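Local structure of PreproPTTH (Bombyx mori, 5AOQ) at residues Ile35-Cys40 against Val92-Cys96; Leu26-Pro32 against Thr62-Glu68. The protein acts as a secreted neurohormone, the prothoracicotropic hormone, a cystine-knot ligand perceived by the receptor tyrosine kinase Torso and linked to the timing of metamorphosis. The protein carries 1 engineered substitution. All blocks are in the same frame, centred on the assembly; numbering follows the deposited sequence.

Interaction 1 (Ile35-Cys40 against Val92-Cys96)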
loop_
_atom_site.group_PDB
_atom_site.type_symbol
_atom_site.label_atom_id
_atom_site.label_comp_id
_atom_site.label_asym_id
_atom_site.label_seq_id
_atom_site.Cartn_x
_atom_site.Cartn_y
_atom_site.Cartn_z
ATOM N N ILE D 35 7.060 9.778 -1.139
ATOM C CA ILE D 35 7.598 9.159 -2.348
ATOM C C ILE D 35 8.930 9.793 -2.730
ATOM O O ILE D 35 9.093 11.011 -2.660
ATOM C CB ILE D 35 6.602 9.277 -3.533
ATOM C CG1 ILE D 35 5.695 8.050 -3.607
ATOM C CG2 ILE D 35 7.326 9.427 -4.873
ATOM C CD1 ILE D 35 5.026 7.682 -2.304
ATOM N N GLU D 36 9.875 8.951 -3.136
ATOM C CA GLU D 36 11.192 9.408 -3.567
ATOM C C GLU D 36 11.176 9.769 -5.050
ATOM O O GLU D 36 10.831 8.941 -5.893
ATOM C CB GLU D 36 12.243 8.330 -3.290
ATOM C CG GLU D 36 13.657 8.708 -3.705
ATOM C CD GLU D 36 14.671 7.635 -3.359
ATOM O OE1 GLU D 36 14.343 6.739 -2.553
ATOM O OE2 GLU D 36 15.798 7.685 -3.893
ATOM N N THR D 37 11.549 11.009 -5.359
ATOM C CA THR D 37 11.574 11.495 -6.737
ATOM C C THR D 37 12.965 12.000 -7.114
ATOM O O THR D 37 13.491 12.910 -6.477
ATOM C CB THR D 37 10.551 12.631 -6.949
ATOM O OG1 THR D 37 9.243 12.173 -6.583
ATOM C CG2 THR D 37 10.536 13.091 -8.402
ATOM N N ARG D 38 13.544 11.412 -8.159
ATOM C CA ARG D 38 14.879 11.787 -8.623
ATOM C C ARG D 38 14.801 12.572 -9.929
ATOM O O ARG D 38 14.770 11.985 -11.011
ATOM C CB ARG D 38 15.746 10.540 -8.813
ATOM C CG ARG D 38 15.924 9.715 -7.550
ATOM C CD ARG D 38 16.577 8.377 -7.844
ATOM N NE ARG D 38 16.710 7.556 -6.645
ATOM C CZ ARG D 38 17.146 6.301 -6.639
ATOM N NH1 ARG D 38 17.497 5.707 -7.773
ATOM N NH2 ARG D 38 17.229 5.634 -5.496
ATOM N N ASN D 39 14.790 13.897 -9.824
ATOM C CA ASN D 39 14.681 14.758 -10.998
ATOM C C ASN D 39 16.055 15.088 -11.571
ATOM O O ASN D 39 17.071 14.614 -11.068
ATOM C CB ASN D 39 13.937 16.047 -10.647
ATOM C CG ASN D 39 12.566 15.784 -10.059
ATOM O OD1 ASN D 39 12.285 16.154 -8.918
ATOM N ND2 ASN D 39 11.702 15.141 -10.837
ATOM N N CYS D 40 16.076 15.897 -12.626
ATOM C CA CYS D 40 17.326 16.339 -13.236
ATOM C C CYS D 40 17.717 17.717 -12.714
ATOM O O CYS D 40 17.359 18.738 -13.302
ATOM C CB CYS D 40 17.203 16.376 -14.759
ATOM S SG CYS D 40 16.972 14.766 -15.555
ATOM N N VAL D 92 6.816 8.482 -11.909
ATOM C CA VAL D 92 7.679 9.429 -11.215
ATOM C C VAL D 92 9.105 9.345 -11.752
ATOM O O VAL D 92 9.560 8.280 -12.173
ATOM C CB VAL D 92 7.672 9.173 -9.687
ATOM C CG1 VAL D 92 8.230 7.788 -9.365
ATOM C CG2 VAL D 92 8.446 10.257 -8.950
ATOM N N SER D 93 9.802 10.477 -11.741
ATOM C CA SER D 93 11.203 10.510 -12.134
ATOM C C SER D 93 12.025 9.675 -11.166
ATOM O O SER D 93 11.904 9.826 -9.951
ATOM C CB SER D 93 11.727 11.946 -12.168
ATOM O OG SER D 93 13.078 11.980 -12.595
ATOM N N VAL D 94 12.859 8.795 -11.712
ATOM C CA VAL D 94 13.638 7.874 -10.893
ATOM C C VAL D 94 15.098 7.828 -11.352
ATOM O O VAL D 94 15.923 7.120 -10.773
ATOM C CB VAL D 94 13.018 6.458 -10.932
ATOM C CG1 VAL D 94 13.374 5.730 -12.231
ATOM C CG2 VAL D 94 13.454 5.657 -9.720
ATOM N N ALA D 95 15.415 8.588 -12.395
ATOM C CA ALA D 95 16.785 8.700 -12.876
ATOM C C ALA D 95 16.870 9.832 -13.887
ATOM O O ALA D 95 15.851 10.261 -14.428
ATOM C CB ALA D 95 17.251 7.389 -13.500
ATOM N N CYS D 96 18.084 10.321 -14.125
ATOM C CA CYS D 96 18.321 11.324 -15.156
ATOM C C CYS D 96 19.290 10.758 -16.190
ATOM O O CYS D 96 20.435 10.441 -15.865
ATOM C CB CYS D 96 18.866 12.618 -14.551
ATOM S SG CYS D 96 18.853 14.009 -15.706
#
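Arg-38 runs its aliphatic stem past the peptide carbonyl of Val-94, with CD 3.3 Å from Val-94 O and that oxygen near the guanidinium plane, at its edge. The chain is extended from CG to NE (chi2 170°), which carries the charged group alongside this carbonyl and over to Glu-36 on the same strand. There NE and NH2 approach side-on and both use one oxygen: NE to Glu-36 OE2 is 2.9 Å. OE2 lies in the guanidinium plane, while both nitrogens sit above the same face of the carboxylate. A long side chain with several donors suits this place, since its buried charge is probably offset largely by Glu-36 of its own strand. The strands meet at 47° rather than as regular sheet neighbours, and the sound backbone bond between them is Arg-38 N to Ser-93 O, 2.9 Å and nearly straight at 160°. The Ser-93 hydroxyl also faces Arg-38 O, but the modelled spacing there is too short to trust. Beta-branched residues fill the other end: the methyls Thr-37 CG2 and Val-92 CG2 lie 3.6 Å apart. Past Asn-39 the strands are joined covalently by Cys-40 SG and Cys-96 SG (2.0 Å), one of the disulfides of this cystine-knot hormone, although Cys-40 is poorly ordered. In the second subunit, Leu-58 O takes a bond from Arg-38 NH2 and Tyr-59 OH is hydrogen-bonded to Glu-36 O. Strand 35-39 pairs antiparallel with strand 20-24, and strand 86-97 with strand 55-65, so the contact lies where these two hairpins cross.

Interaction 2 (Leu26-Pro32 against Thr62-Glu68)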
loop_
_atom_site.group_PDB
_atom_site.type_symbol
_atom_site.label_atom_id
_atom_site.label_comp_id
_atom_site.label_asym_id
_atom_site.label_seq_id
_atom_site.Cartn_x
_atom_site.Cartn_y
_atom_site.Cartn_z
ATOM N N LEU D 26 1.998 13.543 -1.342
ATOM C CA LEU D 26 0.774 12.839 -1.729
ATOM C C LEU D 26 -0.249 12.786 -0.596
ATOM O O LEU D 26 -1.213 12.020 -0.658
ATOM C CB LEU D 26 1.090 11.413 -2.194
ATOM C CG LEU D 26 1.923 11.260 -3.466
ATOM C CD1 LEU D 26 2.273 9.800 -3.687
ATOM C CD2 LEU D 26 1.173 11.816 -4.666
ATOM N N GLY D 27 -0.049 13.601 0.436
ATOM C CA GLY D 27 -0.962 13.629 1.562
ATOM C C GLY D 27 -0.892 12.365 2.397
ATOM O O GLY D 27 -0.337 11.352 1.975
ATOM N N GLU D 28 -1.460 12.433 3.596
ATOM C CA GLU D 28 -1.453 11.305 4.516
ATOM C C GLU D 28 -2.465 10.248 4.076
ATOM O O GLU D 28 -2.464 9.124 4.580
ATOM C CB GLU D 28 -1.756 11.783 5.938
ATOM C CG GLU D 28 -1.473 10.757 7.023
ATOM C CD GLU D 28 -1.609 11.336 8.417
ATOM O OE1 GLU D 28 -2.154 12.453 8.548
ATOM O OE2 GLU D 28 -1.167 10.679 9.382
ATOM N N ASN D 29 -3.326 10.616 3.132
ATOM C CA ASN D 29 -4.348 9.710 2.621
ATOM C C ASN D 29 -3.763 8.562 1.801
ATOM O O ASN D 29 -4.417 7.540 1.597
ATOM C CB ASN D 29 -5.355 10.486 1.770
ATOM C CG ASN D 29 -6.244 11.391 2.600
ATOM O OD1 ASN D 29 -6.028 11.563 3.800
ATOM N ND2 ASN D 29 -7.253 11.975 1.964
ATOM N N SER D 30 -2.530 8.733 1.335
ATOM C CA SER D 30 -1.854 7.700 0.557
ATOM C C SER D 30 -1.171 6.701 1.481
ATOM O O SER D 30 -0.569 7.088 2.484
ATOM C CB SER D 30 -0.827 8.323 -0.391
ATOM O OG SER D 30 -1.442 9.229 -1.291
ATOM N N VAL D 31 -1.270 5.418 1.147
ATOM C CA VAL D 31 -0.624 4.382 1.943
ATOM C C VAL D 31 0.889 4.583 1.873
ATOM O O VAL D 31 1.545 4.675 2.911
ATOM C CB VAL D 31 -1.026 2.962 1.473
ATOM C CG1 VAL D 31 -0.121 1.897 2.090
ATOM C CG2 VAL D 31 -2.481 2.694 1.811
ATOM N N PRO D 32 1.450 4.659 0.654
ATOM C CA PRO D 32 2.826 5.145 0.545
ATOM C C PRO D 32 2.840 6.668 0.556
ATOM O O PRO D 32 2.712 7.287 -0.500
ATOM C CB PRO D 32 3.288 4.586 -0.799
ATOM C CG PRO D 32 2.047 4.541 -1.613
ATOM C CD PRO D 32 0.933 4.205 -0.651
ATOM N N THR D 62 2.568 2.129 -7.779
ATOM C CA THR D 62 1.160 2.004 -7.413
ATOM C C THR D 62 0.865 2.667 -6.068
ATOM O O THR D 62 1.571 2.438 -5.086
ATOM C CB THR D 62 0.737 0.524 -7.345
ATOM O OG1 THR D 62 1.095 -0.137 -8.564
ATOM C CG2 THR D 62 -0.760 0.403 -7.129
ATOM N N ILE D 63 -0.181 3.490 -6.041
ATOM C CA ILE D 63 -0.644 4.134 -4.812
ATOM C C ILE D 63 -2.115 3.804 -4.560
ATOM O O ILE D 63 -2.888 3.644 -5.505
ATOM C CB ILE D 63 -0.450 5.670 -4.866
ATOM C CG1 ILE D 63 1.036 6.016 -4.787
ATOM C CG2 ILE D 63 -1.198 6.370 -3.733
ATOM C CD1 ILE D 63 1.680 6.209 -6.128
ATOM N N LEU D 64 -2.492 3.713 -3.287
ATOM C CA LEU D 64 -3.862 3.383 -2.900
ATOM C C LEU D 64 -4.625 4.622 -2.432
ATOM O O LEU D 64 -4.085 5.449 -1.698
ATOM C CB LEU D 64 -3.863 2.328 -1.791
ATOM C CG LEU D 64 -3.209 0.980 -2.110
ATOM C CD1 LEU D 64 -3.289 0.051 -0.911
ATOM C CD2 LEU D 64 -3.848 0.332 -3.322
ATOM N N LYS D 65 -5.882 4.740 -2.863
ATOM C CA LYS D 65 -6.733 5.872 -2.490
ATOM C C LYS D 65 -7.712 5.491 -1.375
ATOM O O LYS D 65 -7.910 4.309 -1.095
ATOM C CB LYS D 65 -7.498 6.388 -3.711
ATOM C CG LYS D 65 -6.606 6.795 -4.881
ATOM C CD LYS D 65 -5.793 8.053 -4.585
ATOM C CE LYS D 65 -6.653 9.308 -4.638
ATOM N NZ LYS D 65 -5.849 10.548 -4.449
ATOM N N ARG D 66 -8.334 6.497 -0.759
ATOM C CA ARG D 66 -9.130 6.302 0.454
ATOM C C ARG D 66 -10.646 6.412 0.229
ATOM O O ARG D 66 -11.118 6.432 -0.908
ATOM C CB ARG D 66 -8.679 7.311 1.520
ATOM C CG ARG D 66 -7.507 6.833 2.357
ATOM C CD ARG D 66 -7.126 7.859 3.411
ATOM N NE ARG D 66 -8.163 8.029 4.428
ATOM C CZ ARG D 66 -8.244 7.321 5.551
ATOM N NH1 ARG D 66 -7.351 6.376 5.823
ATOM N NH2 ARG D 66 -9.226 7.557 6.412
ATOM N N ARG D 67 -11.388 6.475 1.334
ATOM C CA ARG D 67 -12.850 6.468 1.332
ATOM C C ARG D 67 -13.475 7.603 0.521
ATOM O O ARG D 67 -14.506 7.412 -0.124
ATOM C CB ARG D 67 -13.369 6.550 2.773
ATOM C CG ARG D 67 -12.782 5.511 3.727
ATOM C CD ARG D 67 -13.133 5.816 5.179
ATOM N NE ARG D 67 -12.662 7.134 5.600
ATOM C CZ ARG D 67 -12.695 7.580 6.852
ATOM N NH1 ARG D 67 -13.171 6.816 7.825
ATOM N NH2 ARG D 67 -12.245 8.795 7.135
ATOM N N GLU D 68 -12.858 8.781 0.570
ATOM C CA GLU D 68 -13.417 9.981 -0.052
ATOM C C GLU D 68 -13.733 9.785 -1.534
ATOM O O GLU D 68 -14.609 10.453 -2.084
ATOM C CB GLU D 68 -12.453 11.160 0.106
ATOM C CG GLU D 68 -12.150 11.530 1.548
ATOM C CD GLU D 68 -11.193 12.702 1.657
ATOM O OE1 GLU D 68 -10.942 13.366 0.629
ATOM O OE2 GLU D 68 -10.688 12.960 2.771
#
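Ser-30 OG donates to Leu-26 O at 2.9 Å, closing the loop around the type I turn from Gly-27 to Ser-30, while its methylene and hydroxyl rest near the CG2 methyl of Ile-63. The donor is tilted 33° from the carbonyl plane. A small hydroxyl residue suits this spot, since it ties the loop to itself and still presents carbon to the strand. Ile-63 is the main apolar surface opposite: its CG1 packs on Pro-32 CG at 3.6 Å and also meets Leu-26 CD1, the side chains crossing at a slant. Val-31 and Leu-64 lie side by side, with Val-31 CG2 3.9 Å from Leu-64 CB. Farther along, Asn-29 crosses Arg-66 at about a right angle, Asn-29 CB resting 3.6 Å from Arg-66 CD. A bend at chi3 (67°) swings the guanidinium aside, its plane 41° from that of the amide, so the arginine serves this contact mainly with its methylenes. Asn-29 ND2 faces Glu-68 OE2 at 3.7 Å, too far for a hydrogen bond, the amide standing almost perpendicular to the carboxylate. An alanine here would keep CB against Arg-66 CD but is likely to deprive the Glu-68 carboxylate of its polar neighbour and uncover part of the arginine stem. Trp-85 touches Val-31, Leu-64 and Arg-66, and Leu-64 packs on Leu-64 of the second subunit; on the receptor side, Glu-68 packs on Thr-113 of Torso. The contact thus lays the loop that leads from strand 20-24 to strand 35-39 against strand 55-65, which pairs antiparallel with strand 86-97, and the residues that follow it.

How the interactions relate
Both contacts join the same two layers of the hormone: one hairpin, built on strands 20-24 and 35-39, meets the long hairpin of strands 55-65 and 86-97. Interaction 1 is buried, near the middle of the chain, and is joined by a disulfide and a backbone bond, beside a salt bridge internal to strand 35-39. Interaction 2, about 20 Å away between centres, lies toward one end and is only partly buried; apolar van der Waals packing does most of the work there, with polar groups near one another but unbonded across the contact. They are continuous, since Ile-35 CD1 of interaction 1 packs on Leu-26 CD1 of interaction 2 at 3.7 Å. Both also touch the second subunit, whereas interaction 2 additionally reaches Torso.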